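Local coordinates for Xyn30D (Paenibacillus barcinonensis, PDB 4QB6), which probably cleaves the main chain of glucuronoxylan as a family 30 xylanase and, through the attached family 35 carbohydrate-binding module described here, binds glucuronic acid-bearing sugars with calcium, at residues A[103-108]-A[147-152]; A[42-47]-A[61-66]. All blocks are in the same frame, centred on the assembly; numbering follows the deposited sequence.

How the interactions relate
From the N terminus, strand 38-41 leads into residues 42-47, which enter strand 46-49 at the edge of the five-stranded sheet. Interaction 2 closes first, when the chain returns through 51-54 and residues 61-66 wrap a calcium ion together with 42-47. The chain then runs through strands 72-83 and 87-96 before interaction 1 opens at 103-108 and closes at 147-152, joining two neighbouring strands of that same five-stranded sheet. The two loops follow in series, neither nested nor crossed. Their centres lie about 18 Å apart on opposite sides of the chain's centre: interaction 2 holds loops at a calcium site, while interaction 1 leads from the sheet to the sugar-binding calcium.

Interaction 1 of 2, residues A[103-108]-A[147-152]; sequences NLDIYV and VTTGTE. With CA (calcium ion), chain C; GCU (alpha-D-glucopyranuronic acid), chain B.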
loop_
_atom_site.group_PDB
_atom_site.type_symbol
_atom_site.label_atom_id
_atom_site.label_comp_id
_atom_site.label_asym_id
_atom_site.label_seq_id
_atom_site.Cartn_x
_atom_site.Cartn_y
_atom_site.Cartn_z
ATOM N N ASN A 103 -8.109 5.354 -6.637
ATOM C CA ASN A 103 -7.447 6.354 -5.796
ATOM C C ASN A 103 -7.454 5.949 -4.351
ATOM O O ASN A 103 -8.411 5.348 -3.870
ATOM C CB ASN A 103 -8.119 7.713 -5.973
ATOM C CG ASN A 103 -8.401 8.028 -7.422
ATOM O OD1 ASN A 103 -9.560 8.248 -7.791
ATOM N ND2 ASN A 103 -7.379 8.021 -8.267
ATOM N N LEU A 104 -6.370 6.251 -3.654
ATOM C CA LEU A 104 -6.284 5.958 -2.216
ATOM C C LEU A 104 -5.856 7.173 -1.433
ATOM O O LEU A 104 -4.928 7.888 -1.861
ATOM C CB LEU A 104 -5.302 4.819 -1.896
ATOM C CG LEU A 104 -5.491 3.487 -2.601
ATOM C CD1 LEU A 104 -4.417 2.496 -2.213
ATOM C CD2 LEU A 104 -6.842 2.876 -2.263
ATOM N N ASP A 105 -6.445 7.402 -0.273
ATOM C CA ASP A 105 -5.887 8.356 0.692
ATOM C C ASP A 105 -4.748 7.661 1.411
ATOM O O ASP A 105 -4.819 6.475 1.712
ATOM C CB ASP A 105 -6.954 8.785 1.709
ATOM C CG ASP A 105 -7.913 9.839 1.213
ATOM O OD1 ASP A 105 -7.705 10.465 0.171
ATOM O OD2 ASP A 105 -8.897 10.055 1.975
ATOM N N ILE A 106 -3.703 8.409 1.723
ATOM C CA ILE A 106 -2.511 7.874 2.388
ATOM C C ILE A 106 -2.235 8.683 3.638
ATOM O O ILE A 106 -2.136 9.919 3.583
ATOM C CB ILE A 106 -1.302 7.846 1.429
ATOM C CG1 ILE A 106 -1.746 7.105 0.136
ATOM C CG2 ILE A 106 -0.079 7.258 2.117
ATOM C CD1 ILE A 106 -0.696 6.526 -0.755
ATOM N N TYR A 107 -2.144 7.988 4.764
ATOM C CA TYR A 107 -1.903 8.544 6.090
ATOM C C TYR A 107 -0.564 8.055 6.569
ATOM O O TYR A 107 -0.200 6.912 6.340
ATOM C CB TYR A 107 -2.974 8.064 7.079
ATOM C CG TYR A 107 -4.401 8.501 6.812
ATOM C CD1 TYR A 107 -5.151 7.940 5.774
ATOM C CD2 TYR A 107 -5.014 9.448 7.618
ATOM C CE1 TYR A 107 -6.465 8.331 5.539
ATOM C CE2 TYR A 107 -6.322 9.838 7.378
ATOM C CZ TYR A 107 -7.013 9.268 6.330
ATOM O OH TYR A 107 -8.339 9.632 6.089
ATOM N N VAL A 108 0.189 8.958 7.189
ATOM C CA VAL A 108 1.431 8.612 7.845
ATOM C C VAL A 108 1.336 9.067 9.298
ATOM O O VAL A 108 0.998 10.228 9.588
ATOM C CB VAL A 108 2.657 9.235 7.158
ATOM C CG1 VAL A 108 3.915 9.084 8.014
ATOM C CG2 VAL A 108 2.841 8.635 5.767
ATOM N N VAL A 147 -6.280 3.965 2.211
ATOM C CA VAL A 147 -7.726 3.883 2.402
ATOM C C VAL A 147 -8.426 4.158 1.093
ATOM O O VAL A 147 -8.123 5.133 0.408
ATOM C CB VAL A 147 -8.194 4.891 3.460
ATOM C CG1 VAL A 147 -9.641 4.615 3.842
ATOM C CG2 VAL A 147 -7.341 4.846 4.724
ATOM N N THR A 148 -9.442 3.355 0.763
ATOM C CA THR A 148 -10.258 3.618 -0.417
ATOM C C THR A 148 -11.206 4.801 -0.153
ATOM O O THR A 148 -11.537 5.091 0.991
ATOM C CB THR A 148 -11.007 2.357 -0.891
ATOM O OG1 THR A 148 -11.985 1.997 0.082
ATOM C CG2 THR A 148 -10.084 1.228 -1.148
ATOM N N THR A 149 -11.560 5.492 -1.236
ATOM C CA THR A 149 -12.227 6.797 -1.160
ATOM C C THR A 149 -13.361 6.921 -2.149
ATOM O O THR A 149 -13.875 8.023 -2.358
ATOM C CB THR A 149 -11.220 7.935 -1.442
ATOM O OG1 THR A 149 -10.749 7.806 -2.764
ATOM C CG2 THR A 149 -10.025 7.925 -0.465
ATOM N N GLY A 150 -13.743 5.844 -2.811
ATOM C CA GLY A 150 -14.858 5.867 -3.755
ATOM C C GLY A 150 -14.636 5.080 -5.009
ATOM O O GLY A 150 -15.591 4.806 -5.736
ATOM N N THR A 151 -13.401 4.657 -5.290
ATOM C CA THR A 151 -13.082 3.886 -6.473
ATOM C C THR A 151 -12.514 2.493 -6.138
ATOM O O THR A 151 -11.999 1.807 -7.007
ATOM C CB THR A 151 -12.141 4.655 -7.429
ATOM O OG1 THR A 151 -11.046 5.228 -6.697
ATOM C CG2 THR A 151 -12.909 5.773 -8.134
ATOM N N GLU A 152 -12.688 2.047 -4.904
ATOM C CA GLU A 152 -12.153 0.746 -4.465
ATOM C C GLU A 152 -10.616 0.825 -4.543
ATOM O O GLU A 152 -10.043 1.921 -4.478
ATOM C CB GLU A 152 -12.811 -0.420 -5.234
ATOM C CG GLU A 152 -13.261 -1.587 -4.367
ATOM C CD GLU A 152 -12.508 -2.882 -4.571
ATOM O OE1 GLU A 152 -11.259 -2.864 -4.679
ATOM O OE2 GLU A 152 -13.134 -3.966 -4.594
HETATM CA CA CA C . -11.182 -5.416 -4.632
HETATM C C1 GCU B . -12.114 -9.245 -9.081
HETATM C C2 GCU B . -10.804 -9.832 -8.622
HETATM C C3 GCU B . -10.356 -9.251 -7.299
HETATM C C4 GCU B . -10.379 -7.667 -7.388
HETATM C C5 GCU B . -11.777 -7.234 -7.785
HETATM C C6 GCU B . -11.919 -5.773 -7.899
HETATM O O2 GCU B . -10.888 -11.281 -8.609
HETATM O O3 GCU B . -9.050 -9.648 -6.894
HETATM O O4 GCU B . -10.119 -7.143 -6.068
HETATM O O5 GCU B . -12.008 -7.823 -9.048
HETATM O O6A GCU B . -11.632 -5.068 -6.921
HETATM O O6B GCU B . -12.316 -5.276 -8.946
HETATM O O HOH W 1 -10.876 4.451 -3.775
HETATM O O HOH W 2 -11.661 7.534 -5.391
HETATM O O HOH W 3 -8.820 -4.743 -4.507
HETATM O O HOH W 4 -13.020 -6.960 -4.420
#
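N103 and T151 meet where two antiparallel strands of this beta-sandwich carbohydrate-binding module part: N103 N donates an almost straight bond (174°) to T151 OG1 at 2.9 Å. Threonine suits the place because its hydroxyl receives this N-H while also meeting water 2, which also donates to T149 OG1, a hydroxyl hydrogen-bonded to N116 OD1 as well. With an alanine here the N103 N-H would probably lose its acceptor, and water 2 one of its partners. Between the strands proper, D105 and V147 form a hydrogen-bonded pair, D105 N to V147 O and V147 N to D105 O both 2.9 Å. On their face of the sheet T149 CG2 presses on the D105 carboxylate, 3.3 Å from D105 CG, while K112 and N116 hold its oxygens. V147 CG1 lies anti to the backbone N (chi1 -169°), which leaves CG2 anti to the carbonyl carbon, where it approaches Y107 CE1 obliquely at 3.7 Å. Water 1 bridges the two segments, giving protons to N103 O and E152 O and accepting from T149 N and T151 N. Beyond the turn, E152 clasps the calcium ion that also binds the glucuronic acid, E152 OE1 at 2.5 Å and OE2 at 2.4 Å.

Interaction 2 of 2, residues A[42-47]-A[61-66]; sequences AETGTT and TGSGYV. With CA (calcium ion), chain D.
E43 sets its CG between the backbone N and the carbonyl carbon (chi1 63°) and then bends at chi2 (-89°), which turns its carboxylate onto the calcium ion held against residues 61-66. Both oxygens bind the metal, E43 OE1 at 2.5 Å and E43 OE2 at 2.4 Å. The carbonyls T61 O and G64 O, the two ends of a type II' turn, supply further ligands, and E41 and D157 complete the site. The oxygens gathered here would probably repel one another were the ion absent. E43 OE1 also accepts a weak bond from G64 N at 3.1 Å, so metal and turn share one carboxylate oxygen. Glutamate fits because its chain is long enough to span from one loop to the other. Glycine suits G62, the second residue of the type II' turn: its phi is positive, and a CB there would probably run into E43 OE1. Water 5 links T44 OG1 to S63 N at the outer side. Away from the ion the contact becomes apolar, as V66 CG2 packs on A42 CB at 3.8 Å. T46 OG1 donates to A42 O from above the carbonyl plane, joining T46 back to A42 within 42-47. The whole is a calcium site built from loops at the edge of a beta-sandwich, as in carbohydrate-binding modules of families 6 and 35, and separate from the calcium that meets the sugar.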
loop_
_atom_site.group_PDB
_atom_site.type_symbol
_atom_site.label_atom_id
_atom_site.label_comp_id
_atom_site.label_asym_id
_atom_site.label_seq_id
_atom_site.Cartn_x
_atom_site.Cartn_y
_atom_site.Cartn_z
ATOM N N ALA A 42 1.793 -6.739 2.567
ATOM C CA ALA A 42 0.474 -6.157 2.876
ATOM C C ALA A 42 -0.370 -7.066 3.740
ATOM O O ALA A 42 -1.219 -6.586 4.483
ATOM C CB ALA A 42 -0.242 -5.851 1.575
ATOM N N GLU A 43 -0.140 -8.369 3.634
ATOM C CA GLU A 43 -1.016 -9.375 4.203
ATOM C C GLU A 43 -0.672 -9.762 5.625
ATOM O O GLU A 43 -1.519 -10.415 6.265
ATOM C CB GLU A 43 -1.042 -10.636 3.329
ATOM C CG GLU A 43 0.283 -11.362 3.188
ATOM C CD GLU A 43 1.139 -10.882 2.042
ATOM O OE1 GLU A 43 2.054 -11.596 1.641
ATOM O OE2 GLU A 43 0.934 -9.744 1.512
ATOM N N THR A 44 0.500 -9.408 6.120
ATOM C CA THR A 44 0.905 -9.757 7.496
ATOM C C THR A 44 1.635 -8.517 8.076
ATOM O O THR A 44 2.273 -7.799 7.332
ATOM C CB THR A 44 1.781 -11.040 7.469
ATOM O OG1 THR A 44 2.862 -10.868 6.537
ATOM C CG2 THR A 44 0.968 -12.269 7.070
ATOM N N GLY A 45 1.517 -8.250 9.393
ATOM C CA GLY A 45 2.020 -7.009 10.047
ATOM C C GLY A 45 1.117 -5.777 9.848
ATOM O O GLY A 45 1.521 -4.584 10.056
ATOM N N THR A 46 -0.139 -6.089 9.468
ATOM C CA THR A 46 -1.089 -5.077 9.123
ATOM C C THR A 46 -2.440 -5.313 9.794
ATOM O O THR A 46 -2.791 -6.448 10.195
ATOM C CB THR A 46 -1.321 -5.034 7.592
ATOM O OG1 THR A 46 -1.764 -6.325 7.151
ATOM C CG2 THR A 46 -0.075 -4.629 6.849
ATOM N N THR A 47 -3.177 -4.231 9.889
ATOM C CA THR A 47 -4.587 -4.279 10.286
ATOM C C THR A 47 -5.413 -3.963 9.046
ATOM O O THR A 47 -5.151 -2.952 8.356
ATOM C CB THR A 47 -4.851 -3.246 11.382
ATOM O OG1 THR A 47 -4.026 -3.566 12.513
ATOM C CG2 THR A 47 -6.315 -3.226 11.774
ATOM N N THR A 61 4.309 -11.720 -3.571
ATOM C CA THR A 61 5.454 -11.952 -2.695
ATOM C C THR A 61 4.837 -12.367 -1.353
ATOM O O THR A 61 3.700 -11.991 -1.029
ATOM C CB THR A 61 6.288 -10.644 -2.545
ATOM O OG1 THR A 61 6.875 -10.258 -3.795
ATOM C CG2 THR A 61 7.404 -10.761 -1.559
ATOM N N GLY A 62 5.556 -13.139 -0.546
ATOM C CA GLY A 62 5.029 -13.569 0.728
ATOM C C GLY A 62 3.920 -14.572 0.616
ATOM O O GLY A 62 3.885 -15.358 -0.319
ATOM N N SER A 63 2.974 -14.531 1.529
ATOM C CA SER A 63 1.916 -15.515 1.573
ATOM C C SER A 63 0.652 -15.145 0.816
ATOM O O SER A 63 -0.273 -15.939 0.722
ATOM C CB SER A 63 1.562 -15.833 3.022
ATOM O OG SER A 63 1.125 -14.668 3.685
ATOM N N GLY A 64 0.586 -13.923 0.271
ATOM C CA GLY A 64 -0.576 -13.515 -0.485
ATOM C C GLY A 64 -0.538 -12.044 -0.811
ATOM O O GLY A 64 0.518 -11.464 -0.928
ATOM N N TYR A 65 -1.735 -11.485 -0.968
ATOM C CA TYR A 65 -1.911 -10.058 -1.213
ATOM C C TYR A 65 -3.211 -9.662 -0.573
ATOM O O TYR A 65 -3.995 -10.516 -0.135
ATOM C CB TYR A 65 -1.884 -9.726 -2.721
ATOM C CG TYR A 65 -2.907 -10.480 -3.515
ATOM C CD1 TYR A 65 -4.200 -10.016 -3.654
ATOM C CD2 TYR A 65 -2.590 -11.683 -4.145
ATOM C CE1 TYR A 65 -5.154 -10.724 -4.341
ATOM C CE2 TYR A 65 -3.524 -12.398 -4.853
ATOM C CZ TYR A 65 -4.812 -11.910 -4.957
ATOM O OH TYR A 65 -5.738 -12.658 -5.659
ATOM N N VAL A 66 -3.462 -8.360 -0.521
ATOM C CA VAL A 66 -4.716 -7.865 0.083
ATOM C C VAL A 66 -5.651 -7.378 -1.009
ATOM O O VAL A 66 -5.239 -6.614 -1.901
ATOM C CB VAL A 66 -4.435 -6.768 1.100
ATOM C CG1 VAL A 66 -5.738 -6.142 1.575
ATOM C CG2 VAL A 66 -3.644 -7.336 2.260
HETATM CA CA CA D . 2.404 -10.134 -0.379
HETATM O O HOH W 5 3.478 -12.979 4.287
#